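Long-range contacts in gala protein type 1, 3 or 4 (Legionella pneumophila subsp. pneumophila, PDB 4XA9), which is a leucine-rich repeat protein that probably binds small GTPases and may act as a GTPase activator: residues L191-N196 with L215-N220; N148-E153 with S170-S175; I177-L182 with D200-H205. All blocks are in the same frame, centred on the assembly; numbering follows the deposited sequence. Where two conformers were deposited one is given.

Contact 1: L191-N196 with L215-N220; sequences LILGKN and LHLGSN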
ATOM      1  N   LEU A 191       7.779  10.715  12.393  1.00 18.62           N
ATOM      2  CA  LEU A 191       7.952  11.107  11.002  1.00 19.96           C
ATOM      3  C   LEU A 191       8.362   9.897  10.174  1.00 19.90           C
ATOM      4  O   LEU A 191       9.310   9.187  10.508  1.00 16.19           O
ATOM      5  CB  LEU A 191       8.989  12.232  10.887  1.00 18.71           C
ATOM      6  CG  LEU A 191       9.369  12.784   9.507  1.00 17.89           C
ATOM      7  CD1 LEU A 191       8.160  13.363   8.779  1.00 16.61           C
ATOM      8  CD2 LEU A 191      10.461  13.838   9.663  1.00 14.46           C
ATOM      9  N   ILE A 192       7.622   9.650   9.104  1.00 20.81           N
ATOM     10  CA  ILE A 192       7.918   8.533   8.225  1.00 18.88           C
ATOM     11  C   ILE A 192       8.124   9.055   6.815  1.00 19.46           C
ATOM     12  O   ILE A 192       7.223   9.674   6.240  1.00 20.75           O
ATOM     13  CB  ILE A 192       6.794   7.483   8.254  1.00 19.86           C
ATOM     14  CG1 ILE A 192       6.669   6.897   9.668  1.00 18.91           C
ATOM     15  CG2 ILE A 192       7.049   6.390   7.212  1.00 17.88           C
ATOM     16  CD1 ILE A 192       5.619   5.786   9.807  1.00 21.97           C
ATOM     17  N   LEU A 193       9.317   8.815   6.276  1.00 16.04           N
ATOM     18  CA  LEU A 193       9.703   9.306   4.959  1.00 18.08           C
ATOM     19  C   LEU A 193      10.386   8.221   4.142  1.00 20.66           C
ATOM     20  O   LEU A 193      11.467   8.437   3.586  1.00 21.37           O
ATOM     21  CB  LEU A 193      10.637  10.517   5.081  1.00 17.14           C
ATOM     22  CG  LEU A 193      10.021  11.817   5.612  1.00 20.36           C
ATOM     23  CD1 LEU A 193      11.103  12.843   5.926  1.00 22.15           C
ATOM     24  CD2 LEU A 193       9.023  12.384   4.605  1.00 18.32           C
ATOM     25  N   GLY A 194       9.773   7.071   4.057  1.00 19.61           N
ATOM     26  CA  GLY A 194      10.284   5.976   3.301  1.00 18.51           C
ATOM     27  C   GLY A 194      10.131   6.137   1.799  1.00 19.53           C
ATOM     28  O   GLY A 194       9.318   6.872   1.348  1.00 18.50           O
ATOM     29  N   LYS A 195      11.004   5.428   1.115  1.00 18.52           N
ATOM     30  CA  LYS A 195      10.819   5.362  -0.395  0.53 22.59           C
ATOM     31  C   LYS A 195      10.924   6.744  -1.092  1.00 18.73           C
ATOM     32  O   LYS A 195      10.097   7.092  -1.943  1.00 22.10           O
ATOM     33  CB  LYS A 195       9.614   4.632  -0.789  0.53 25.28           C
ATOM     34  CG  LYS A 195       9.608   3.920  -2.101  0.53 28.12           C
ATOM     35  CD  LYS A 195      10.429   2.679  -2.087  0.53 32.53           C
ATOM     36  CE  LYS A 195      10.231   1.902  -3.355  0.53 35.52           C
ATOM     37  NZ  LYS A 195       9.378   0.728  -3.068  0.53 35.42           N
ATOM     38  N   ASN A 196      11.792   7.625  -0.648  1.00 19.01           N
ATOM     39  CA  ASN A 196      11.959   8.938  -1.203  1.00 20.21           C
ATOM     40  C   ASN A 196      13.396   9.029  -1.781  1.00 25.45           C
ATOM     41  O   ASN A 196      13.933   8.071  -2.140  1.00 24.33           O
ATOM     42  CB  ASN A 196      11.676  10.013  -0.176  1.00 19.16           C
ATOM     43  CG  ASN A 196      10.190  10.264   0.026  1.00 20.04           C
ATOM     44  OD1 ASN A 196       9.459  10.415  -0.903  1.00 18.38           O
ATOM     45  ND2 ASN A 196       9.775  10.268   1.257  1.00 18.21           N
ATOM     46  N   LEU A 215      11.310   7.722  13.820  1.00 18.61           N
ATOM     47  CA  LEU A 215      11.771   8.188  12.514  1.00 19.61           C
ATOM     48  C   LEU A 215      11.991   7.008  11.569  1.00 17.76           C
ATOM     49  O   LEU A 215      12.857   6.171  11.810  1.00 14.98           O
ATOM     50  CB  LEU A 215      13.062   9.009  12.659  1.00 17.09           C
ATOM     51  CG  LEU A 215      13.747   9.534  11.388  1.00 16.21           C
ATOM     52  CD1 LEU A 215      12.820  10.432  10.590  1.00 15.42           C
ATOM     53  CD2 LEU A 215      15.048  10.282  11.727  1.00 14.89           C
ATOM     54  N   HIS A 216      11.192   6.937  10.508  1.00 18.16           N
ATOM     55  CA  HIS A 216      11.331   5.887   9.501  1.00 19.30           C
ATOM     56  C   HIS A 216      11.866   6.469   8.203  1.00 21.14           C
ATOM     57  O   HIS A 216      11.229   7.331   7.588  1.00 19.10           O
ATOM     58  CB  HIS A 216       9.990   5.190   9.240  1.00 17.36           C
ATOM     59  CG  HIS A 216       9.498   4.362  10.388  1.00 16.79           C
ATOM     60  ND1 HIS A 216       8.434   3.492  10.271  1.00 19.79           N
ATOM     61  CD2 HIS A 216       9.917   4.273  11.672  1.00 15.33           C
ATOM     62  CE1 HIS A 216       8.221   2.900  11.434  1.00 19.32           C
ATOM     63  NE2 HIS A 216       9.108   3.356  12.301  1.00 19.41           N
ATOM     64  N   LEU A 217      13.033   5.992   7.787  1.00 21.73           N
ATOM     65  CA  LEU A 217      13.676   6.471   6.569  1.00 20.12           C
ATOM     66  C   LEU A 217      14.057   5.315   5.652  1.00 19.55           C
ATOM     67  O   LEU A 217      15.068   5.375   4.947  1.00 16.38           O
ATOM     68  CB  LEU A 217      14.923   7.297   6.911  1.00 17.00           C
ATOM     69  CG  LEU A 217      14.675   8.665   7.552  1.00 18.28           C
ATOM     70  CD1 LEU A 217      15.977   9.278   8.062  1.00 18.16           C
ATOM     71  CD2 LEU A 217      14.010   9.590   6.548  1.00 16.05           C
ATOM     72  N   GLY A 218      13.252   4.260   5.671  1.00 18.63           N
ATOM     73  CA  GLY A 218      13.530   3.086   4.862  1.00 21.39           C
ATOM     74  C   GLY A 218      13.578   3.359   3.367  1.00 22.40           C
ATOM     75  O   GLY A 218      12.968   4.314   2.880  1.00 21.28           O
ATOM     76  N   SER A 219      14.324   2.526   2.648  1.00 17.23           N
ATOM     77  CA  SER A 219      14.373   2.568   1.191  1.00 20.33           C
ATOM     78  C   SER A 219      14.650   3.958   0.639  1.00 19.97           C
ATOM     79  O   SER A 219      13.954   4.428  -0.262  1.00 18.14           O
ATOM     80  CB  SER A 219      13.066   2.035   0.602  1.00 20.82           C
ATOM     81  OG  SER A 219      12.894   0.673   0.942  1.00 30.63           O
ATOM     82  N   ASN A 220      15.649   4.623   1.205  1.00 18.75           N
ATOM     83  CA  ASN A 220      16.151   5.857   0.639  1.00 18.04           C
ATOM     84  C   ASN A 220      17.569   5.603   0.136  1.00 20.84           C
ATOM     85  O   ASN A 220      17.864   4.496  -0.317  1.00 21.19           O
ATOM     86  CB  ASN A 220      16.101   6.994   1.663  1.00 17.97           C
ATOM     87  CG  ASN A 220      14.698   7.577   1.822  1.00 20.61           C
ATOM     88  OD1 ASN A 220      14.237   8.324   0.966  1.00 22.62           O
ATOM     89  ND2 ASN A 220      14.034   7.263   2.927  1.00 20.28           N
TER
HETATM   90  O   HOH W   1      13.125   5.648  -2.950  1.00 36.08           O

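Contact 2: N148-E153 with S170-S175; sequences NSLEDE and SACDVS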
ATOM      1  N   ASN A 148       1.659  10.347  -2.623  1.00 17.58           N
ATOM      2  CA  ASN A 148       1.305  11.640  -3.208  1.00 21.05           C
ATOM      3  C   ASN A 148       2.577  12.411  -3.544  1.00 24.61           C
ATOM      4  O   ASN A 148       3.450  12.566  -2.691  1.00 22.55           O
ATOM      5  CB  ASN A 148       0.439  12.478  -2.259  1.00 18.24           C
ATOM      6  CG  ASN A 148      -0.946  11.889  -2.047  1.00 20.95           C
ATOM      7  OD1 ASN A 148      -1.822  12.003  -2.907  1.00 19.52           O
ATOM      8  ND2 ASN A 148      -1.157  11.277  -0.886  1.00 19.12           N
ATOM      9  N   SER A 149       2.688  12.901  -4.772  1.00 24.23           N
ATOM     10  CA  SER A 149       3.888  13.643  -5.163  1.00 24.40           C
ATOM     11  C   SER A 149       3.898  15.030  -4.524  1.00 25.18           C
ATOM     12  O   SER A 149       3.593  16.032  -5.176  1.00 25.50           O
ATOM     13  CB  SER A 149       3.982  13.755  -6.686  1.00 24.18           C
ATOM     14  OG  SER A 149       5.195  14.384  -7.074  1.00 25.33           O
ATOM     15  N   LEU A 150       4.245  15.079  -3.241  1.00 24.48           N
ATOM     16  CA  LEU A 150       4.256  16.331  -2.494  1.00 21.40           C
ATOM     17  C   LEU A 150       5.454  17.183  -2.877  1.00 24.97           C
ATOM     18  O   LEU A 150       5.394  18.408  -2.814  1.00 23.89           O
ATOM     19  CB  LEU A 150       4.292  16.070  -0.986  1.00 19.18           C
ATOM     20  CG  LEU A 150       3.221  15.173  -0.368  1.00 18.78           C
ATOM     21  CD1 LEU A 150       3.495  14.998   1.116  1.00 19.12           C
ATOM     22  CD2 LEU A 150       1.831  15.755  -0.602  1.00 19.87           C
ATOM     23  N   GLU A 151       6.547  16.515  -3.247  1.00 23.77           N
ATOM     24  CA  GLU A 151       7.822  17.174  -3.531  1.00 27.70           C
ATOM     25  C   GLU A 151       8.356  17.950  -2.321  1.00 24.70           C
ATOM     26  O   GLU A 151       7.717  18.008  -1.271  1.00 24.24           O
ATOM     27  CB  GLU A 151       7.683  18.094  -4.752  1.00 31.59           C
ATOM     28  CG  GLU A 151       7.423  17.337  -6.049  1.00 32.15           C
ATOM     29  CD  GLU A 151       7.273  18.246  -7.262  1.00 35.75           C
ATOM     30  OE1 GLU A 151       6.520  19.243  -7.188  1.00 36.90           O
ATOM     31  OE2 GLU A 151       7.918  17.958  -8.293  1.00 37.29           O
ATOM     32  N   ASP A 152       9.544  18.527  -2.467  1.00 24.62           N
ATOM     33  CA  ASP A 152      10.181  19.270  -1.386  1.00 26.42           C
ATOM     34  C   ASP A 152       9.354  20.478  -0.965  1.00 28.89           C
ATOM     35  O   ASP A 152       9.152  20.715   0.225  1.00 31.75           O
ATOM     36  CB  ASP A 152      11.583  19.719  -1.807  1.00 29.17           C
ATOM     37  CG  ASP A 152      12.548  18.558  -1.932  1.00 31.56           C
ATOM     38  OD1 ASP A 152      12.535  17.679  -1.046  1.00 30.28           O
ATOM     39  OD2 ASP A 152      13.304  18.514  -2.923  1.00 33.98           O
ATOM     40  N   GLU A 153       8.880  21.240  -1.946  1.00 29.67           N
ATOM     41  CA  GLU A 153       8.052  22.415  -1.682  1.00 31.02           C
ATOM     42  C   GLU A 153       6.854  22.047  -0.803  1.00 29.21           C
ATOM     43  O   GLU A 153       6.508  22.763   0.141  1.00 26.35           O
ATOM     44  CB  GLU A 153       7.587  23.036  -2.999  1.00 36.02           C
ATOM     45  CG  GLU A 153       6.693  24.250  -2.837  1.00 44.73           C
ATOM     46  CD  GLU A 153       6.360  24.912  -4.162  1.00 52.02           C
ATOM     47  OE1 GLU A 153       7.227  24.919  -5.063  1.00 54.83           O
ATOM     48  OE2 GLU A 153       5.228  25.419  -4.306  1.00 54.57           O
ATOM     49  N   SER A 170       5.603   8.729   2.831  1.00 17.87           N
ATOM     50  CA  SER A 170       6.490   7.836   2.091  1.00 19.91           C
ATOM     51  C   SER A 170       6.107   7.808   0.615  1.00 19.25           C
ATOM     52  O   SER A 170       4.928   7.886   0.284  1.00 18.84           O
ATOM     53  CB  SER A 170       6.448   6.417   2.673  1.00 21.06           C
ATOM     54  OG  SER A 170       6.927   6.380   4.009  1.00 20.77           O
ATOM     55  N   ALA A 171       7.106   7.674  -0.255  1.00 18.23           N
ATOM     56  CA  ALA A 171       6.899   7.716  -1.706  1.00 19.54           C
ATOM     57  C   ALA A 171       6.227   9.021  -2.113  1.00 21.67           C
ATOM     58  O   ALA A 171       5.190   9.017  -2.782  1.00 21.66           O
ATOM     59  CB  ALA A 171       6.076   6.516  -2.175  1.00 16.78           C
ATOM     60  N   CYS A 172       6.820  10.138  -1.699  1.00 19.60           N
ATOM     61  CA  CYS A 172       6.238  11.450  -1.954  1.00 20.12           C
ATOM     62  C   CYS A 172       7.179  12.388  -2.706  1.00 19.77           C
ATOM     63  O   CYS A 172       6.978  13.606  -2.699  1.00 21.56           O
ATOM     64  CB  CYS A 172       5.804  12.104  -0.636  1.00 17.62           C
ATOM     65  SG  CYS A 172       4.364  11.319   0.166  1.00 23.59           S
ATOM     66  N   ASP A 173       8.193  11.816  -3.350  1.00 17.96           N
ATOM     67  CA  ASP A 173       9.192  12.584  -4.103  1.00 20.67           C
ATOM     68  C   ASP A 173       9.902  13.629  -3.240  1.00 21.46           C
ATOM     69  O   ASP A 173      10.152  14.752  -3.680  1.00 20.53           O
ATOM     70  CB  ASP A 173       8.547  13.255  -5.324  1.00 24.74           C
ATOM     71  CG  ASP A 173       8.127  12.251  -6.388  1.00 31.76           C
ATOM     72  OD1 ASP A 173       8.867  11.270  -6.602  1.00 31.00           O
ATOM     73  OD2 ASP A 173       7.053  12.432  -6.999  1.00 34.88           O
ATOM     74  N   VAL A 174      10.241  13.244  -2.013  1.00 22.14           N
ATOM     75  CA  VAL A 174      10.965  14.121  -1.104  1.00 22.98           C
ATOM     76  C   VAL A 174      12.474  13.900  -1.210  1.00 26.96           C
ATOM     77  O   VAL A 174      12.947  12.762  -1.141  1.00 26.87           O
ATOM     78  CB  VAL A 174      10.525  13.894   0.359  1.00 22.65           C
ATOM     79  CG1 VAL A 174      11.370  14.724   1.307  1.00 25.55           C
ATOM     80  CG2 VAL A 174       9.053  14.217   0.527  1.00 20.06           C
ATOM     81  N   SER A 175      13.232  14.980  -1.380  1.00 26.86           N
ATOM     82  CA  SER A 175      14.691  14.878  -1.357  1.00 26.23           C
ATOM     83  C   SER A 175      15.239  15.441  -0.050  1.00 23.63           C
ATOM     84  O   SER A 175      14.479  15.733   0.866  1.00 22.02           O
ATOM     85  CB  SER A 175      15.313  15.616  -2.543  1.00 29.01           C
ATOM     86  OG  SER A 175      15.184  17.019  -2.382  1.00 33.40           O
TER
HETATM   87  O   HOH W   2      11.163  17.834  -4.654  1.00 37.14           O

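Contact 3: I177-L182 with D200-H205; sequences IGAIEL and DKSTLH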
ATOM      1  N   ILE A 177      16.393  18.318   0.579  1.00 25.89           N
ATOM      2  CA  ILE A 177      15.878  19.667   0.789  1.00 29.73           C
ATOM      3  C   ILE A 177      14.636  19.674   1.676  1.00 30.61           C
ATOM      4  O   ILE A 177      14.529  20.459   2.622  1.00 27.60           O
ATOM      5  CB  ILE A 177      15.521  20.343  -0.548  1.00 32.52           C
ATOM      6  CG1 ILE A 177      16.720  20.317  -1.498  1.00 34.00           C
ATOM      7  CG2 ILE A 177      15.023  21.763  -0.316  1.00 36.05           C
ATOM      8  CD1 ILE A 177      17.938  21.009  -0.954  1.00 36.42           C
ATOM      9  N   GLY A 178      13.691  18.800   1.354  1.00 28.52           N
ATOM     10  CA  GLY A 178      12.466  18.705   2.125  1.00 25.97           C
ATOM     11  C   GLY A 178      12.704  18.053   3.469  1.00 24.07           C
ATOM     12  O   GLY A 178      12.179  18.496   4.488  1.00 23.84           O
ATOM     13  N   ALA A 179      13.508  16.996   3.471  1.00 28.51           N
ATOM     14  CA  ALA A 179      13.754  16.229   4.688  1.00 26.55           C
ATOM     15  C   ALA A 179      14.457  17.077   5.742  1.00 24.88           C
ATOM     16  O   ALA A 179      14.143  16.988   6.928  1.00 28.50           O
ATOM     17  CB  ALA A 179      14.568  14.983   4.375  1.00 24.41           C
ATOM     18  N   ILE A 180      15.401  17.906   5.308  1.00 21.68           N
ATOM     19  CA  ILE A 180      16.118  18.773   6.234  1.00 23.39           C
ATOM     20  C   ILE A 180      15.166  19.760   6.918  1.00 24.94           C
ATOM     21  O   ILE A 180      15.270  19.997   8.123  1.00 26.36           O
ATOM     22  CB  ILE A 180      17.264  19.524   5.519  1.00 25.61           C
ATOM     23  CG1 ILE A 180      18.399  18.547   5.213  1.00 25.55           C
ATOM     24  CG2 ILE A 180      17.797  20.662   6.388  1.00 28.94           C
ATOM     25  CD1 ILE A 180      19.479  19.099   4.299  1.00 26.17           C
ATOM     26  N   GLU A 181      14.213  20.311   6.171  1.00 27.53           N
ATOM     27  CA  GLU A 181      13.264  21.245   6.773  1.00 31.40           C
ATOM     28  C   GLU A 181      12.339  20.526   7.759  1.00 29.36           C
ATOM     29  O   GLU A 181      12.008  21.064   8.815  1.00 25.77           O
ATOM     30  CB  GLU A 181      12.455  21.969   5.694  1.00 35.30           C
ATOM     31  CG  GLU A 181      13.327  22.820   4.779  1.00 41.56           C
ATOM     32  CD  GLU A 181      14.274  23.730   5.554  1.00 46.29           C
ATOM     33  OE1 GLU A 181      13.806  24.458   6.459  1.00 47.56           O
ATOM     34  OE2 GLU A 181      15.492  23.695   5.270  1.00 46.39           O
ATOM     35  N   LEU A 182      11.941  19.303   7.428  1.00 24.51           N
ATOM     36  CA  LEU A 182      11.171  18.491   8.363  1.00 22.74           C
ATOM     37  C   LEU A 182      11.992  18.167   9.614  1.00 22.07           C
ATOM     38  O   LEU A 182      11.461  18.124  10.722  1.00 21.74           O
ATOM     39  CB  LEU A 182      10.694  17.201   7.691  1.00 24.03           C
ATOM     40  CG  LEU A 182       9.524  17.359   6.719  1.00 22.46           C
ATOM     41  CD1 LEU A 182       9.283  16.068   5.950  1.00 23.85           C
ATOM     42  CD2 LEU A 182       8.264  17.777   7.460  1.00 22.21           C
ATOM     43  N   ASP A 200      22.501  10.789   3.018  1.00 26.57           N
ATOM     44  CA  ASP A 200      23.247  11.069   4.242  1.00 24.47           C
ATOM     45  C   ASP A 200      23.244  12.551   4.605  1.00 22.05           C
ATOM     46  O   ASP A 200      23.444  12.907   5.760  1.00 22.92           O
ATOM     47  CB  ASP A 200      24.701  10.589   4.115  1.00 25.50           C
ATOM     48  CG  ASP A 200      24.823   9.082   4.140  1.00 26.82           C
ATOM     49  OD1 ASP A 200      23.865   8.406   4.579  1.00 26.04           O
ATOM     50  OD2 ASP A 200      25.883   8.570   3.732  1.00 28.70           O
ATOM     51  N   LYS A 201      23.031  13.409   3.613  1.00 24.50           N
ATOM     52  CA  LYS A 201      22.988  14.853   3.833  1.00 29.51           C
ATOM     53  C   LYS A 201      21.931  15.288   4.858  1.00 29.22           C
ATOM     54  O   LYS A 201      22.104  16.296   5.541  1.00 28.45           O
ATOM     55  CB  LYS A 201      22.730  15.583   2.513  1.00 36.59           C
ATOM     56  CG  LYS A 201      23.879  16.451   2.040  1.00 44.15           C
ATOM     57  CD  LYS A 201      23.371  17.674   1.286  1.00 49.86           C
ATOM     58  CE  LYS A 201      22.514  18.555   2.187  1.00 53.55           C
ATOM     59  NZ  LYS A 201      22.012  19.776   1.494  1.00 57.24           N
ATOM     60  N   SER A 202      20.835  14.543   4.959  1.00 24.81           N
ATOM     61  CA  SER A 202      19.778  14.923   5.894  1.00 22.07           C
ATOM     62  C   SER A 202      20.054  14.481   7.321  1.00 21.18           C
ATOM     63  O   SER A 202      19.444  14.998   8.260  1.00 19.66           O
ATOM     64  CB  SER A 202      18.432  14.342   5.460  1.00 22.01           C
ATOM     65  OG  SER A 202      18.034  14.842   4.198  1.00 30.12           O
ATOM     66  N   THR A 203      20.957  13.521   7.493  1.00 22.17           N
ATOM     67  CA  THR A 203      20.980  12.776   8.747  1.00 20.92           C
ATOM     68  C   THR A 203      21.503  13.587   9.925  1.00 22.91           C
ATOM     69  O   THR A 203      21.056  13.375  11.057  1.00 25.62           O
ATOM     70  CB  THR A 203      21.790  11.482   8.615  1.00 21.06           C
ATOM     71  OG1 THR A 203      23.148  11.791   8.292  1.00 23.37           O
ATOM     72  CG2 THR A 203      21.184  10.594   7.519  1.00 17.11           C
ATOM     73  N   LEU A 204      22.426  14.515   9.674  1.00 22.71           N
ATOM     74  CA  LEU A 204      22.915  15.377  10.746  1.00 22.36           C
ATOM     75  C   LEU A 204      21.749  16.168  11.342  1.00 20.94           C
ATOM     76  O   LEU A 204      21.617  16.281  12.560  1.00 22.47           O
ATOM     77  CB  LEU A 204      24.013  16.326  10.248  1.00 21.37           C
ATOM     78  CG  LEU A 204      24.445  17.390  11.257  1.00 25.05           C
ATOM     79  CD1 LEU A 204      24.987  16.732  12.510  1.00 27.52           C
ATOM     80  CD2 LEU A 204      25.474  18.345  10.654  1.00 25.02           C
ATOM     81  N   HIS A 205      20.881  16.679  10.482  1.00 19.43           N
ATOM     82  CA  HIS A 205      19.735  17.451  10.950  1.00 22.30           C
ATOM     83  C   HIS A 205      18.754  16.608  11.756  1.00 24.21           C
ATOM     84  O   HIS A 205      18.117  17.120  12.681  1.00 25.29           O
ATOM     85  CB  HIS A 205      19.033  18.112   9.768  1.00 26.40           C
ATOM     86  CG  HIS A 205      19.905  19.081   9.035  1.00 31.03           C
ATOM     87  ND1 HIS A 205      20.051  20.393   9.427  1.00 32.96           N
ATOM     88  CD2 HIS A 205      20.705  18.920   7.953  1.00 32.90           C
ATOM     89  CE1 HIS A 205      20.891  21.004   8.612  1.00 34.58           C
ATOM     90  NE2 HIS A 205      21.303  20.132   7.708  1.00 34.58           N
TER

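Contact 1: L191-N196 with L215-N220
With chi1 at -79°, Asn220 turns its CG beside its own backbone N and away from its carbonyl carbon, which lays the amide against Leu193 and Asn196 of the preceding turn. CG1 of Ile192 and CG of His216 both lie anti to the carbonyl carbon; this shared torsion and their parallel bridge, which puts both residues on one sheet face, make the side chains run side by side, with CD1 of Ile192 3.7 Å from ND1 of His216. ND1 is hydrogen-bonded to the backbone of the chain of another protein and NE2 to Asp238 OD2. A second parallel bridge joins Leu191 to Leu215. His216 N donates to Leu191 O at 2.9 Å, and Leu193 N to His216 O at 2.8 Å in a nearly straight bond (175°). Past the strand ends, Asn220 ND2 gives one N-H to Leu193 O at 2.9 Å, close to its own amide plane, and the other to Leu217 O, arriving above that carbonyl plane. Lys195 N reaches Gly218 O at 2.9 Å, while Asn196 N makes a weak bond to Asn220 OD1. Leu193 CB packs on Leu217 CD2 at 3.8 Å. This is the asparagine ladder of leucine-rich repeats: Asn196 repeats the role one turn earlier, its OD1 accepting from Cys172 N. Both N-H groups of the buried Asn220 amide are used on backbone carbonyls, OD1 also accepts from Ile198 N, and these bonds fix the amide's rotation.

Contact 2: N148-E153 with S170-S175
Asp152 turns its carboxylate to Ser175: its OD1 takes Ser175 N at 2.8 Å from the syn side, 22° out of the carboxylate plane, while OD2 receives the Ser175 hydroxyl, OG, in a bond whose very short length is doubtful. OD1 also accepts from Gly178 N, so one carboxylate grips both the N-cap serine and the first turn of helix 176-184. The positive end of that helix would be expected to stabilise the negative charge. At the other end of the contact, Ser149 holds OG anti to its backbone N (chi1 -176°), which directs it to Asp173 OD2 at 2.7 Å; the carboxylate oxygen uses its anti lone pair. Asp173 OD1 pairs with a basic side chain of the chain of another protein, and a polar side chain of that chain hydrogen-bonds Ser149 OG. Such loops between strand and helix stack in successive turns of the leucine-rich repeat solenoid, and here the two touching parts run only 7° apart. Glu151 N donates to Cys172 O at 3.0 Å, nearly in line with the carbonyl bond. On the inward side, the branched end of Leu150 lies alongside Cys172, CD1 to SG 3.9 Å, and Leu150 continues onto Val155 and Leu158 of helix 151-159.

Contact 3: I177-L182 with D200-H205
Ile180 provides most of the apolar packing: both its branches meet His205, and the longer one alone carries on to Lys201. Its CG2 methyl sits over the face of the His205 imidazole, 3.6 Å from the ring centroid and only 3° off the normal, a CH-pi contact placed almost exactly over the middle of the ring. The longer branch passes the same ring near CD2, with Ile180 CG1 to His205 CD2 at 3.6 Å, and goes on to the lysine, where Ile180 CD1 lies 3.7 Å from Lys201 CE. The first torsion of Ile180 (-73°) places the two branches, since it sets CG2 anti to the backbone N and CG1 beside it. Lys201 comes to the methyl by bending at chi2 and chi3, and the isoleucine tip meets the end of its chain obliquely.

The second kind of contact sets a methyl against a hydroxyl. Ala179 CB approaches Ser202 OG to 3.5 Å, and the nearest CA pair is beside it, Ile180 CA to Ser202 CA at 5.3 Å. The polar end of Ser202 is engaged elsewhere, hydrogen-bonded to Asp176 OD1 at the start of helix 176-184.

Across the two segments there is no hydrogen bond. Within segment 200-205, by contrast, Asp200 O accepts from both Thr203 N and Thr203 OG1, the latter at 2.8 Å, which ties the side chain of Thr203 to the carbonyl of Asp200. Here neighbouring helices on the convex side of the leucine-rich repeat solenoid meet mainly through apolar side-chain packing, backed by the Ser202-Asp176 bond.

Contact 2 closes along the chain before contacts 1 and 3 open, whereas the segments of contacts 1 and 3 alternate, each joining parts of consecutive strand-helix units. Their centres are about 11 Å (contacts 1 and 2), 12 Å (1 and 3) and 13 Å (2 and 3) apart. Contact 1 sits on the parallel strands 190-192 and 214-216, contact 3 on helices 176-184 and 203-207, and contact 2 where the chain leads into helices 151-159 and 176-184, one turn before contact 3 and two before contact 1. They touch directly: Gly194 O lies 2.8 Å from Ala171 N, Val174 CG1 3.8 Å from Ala179 N, and Leu193 CD1 3.7 Å from Leu182 CD1. Strand, loop and helix layers are therefore coupled from one turn of the solenoid to the next.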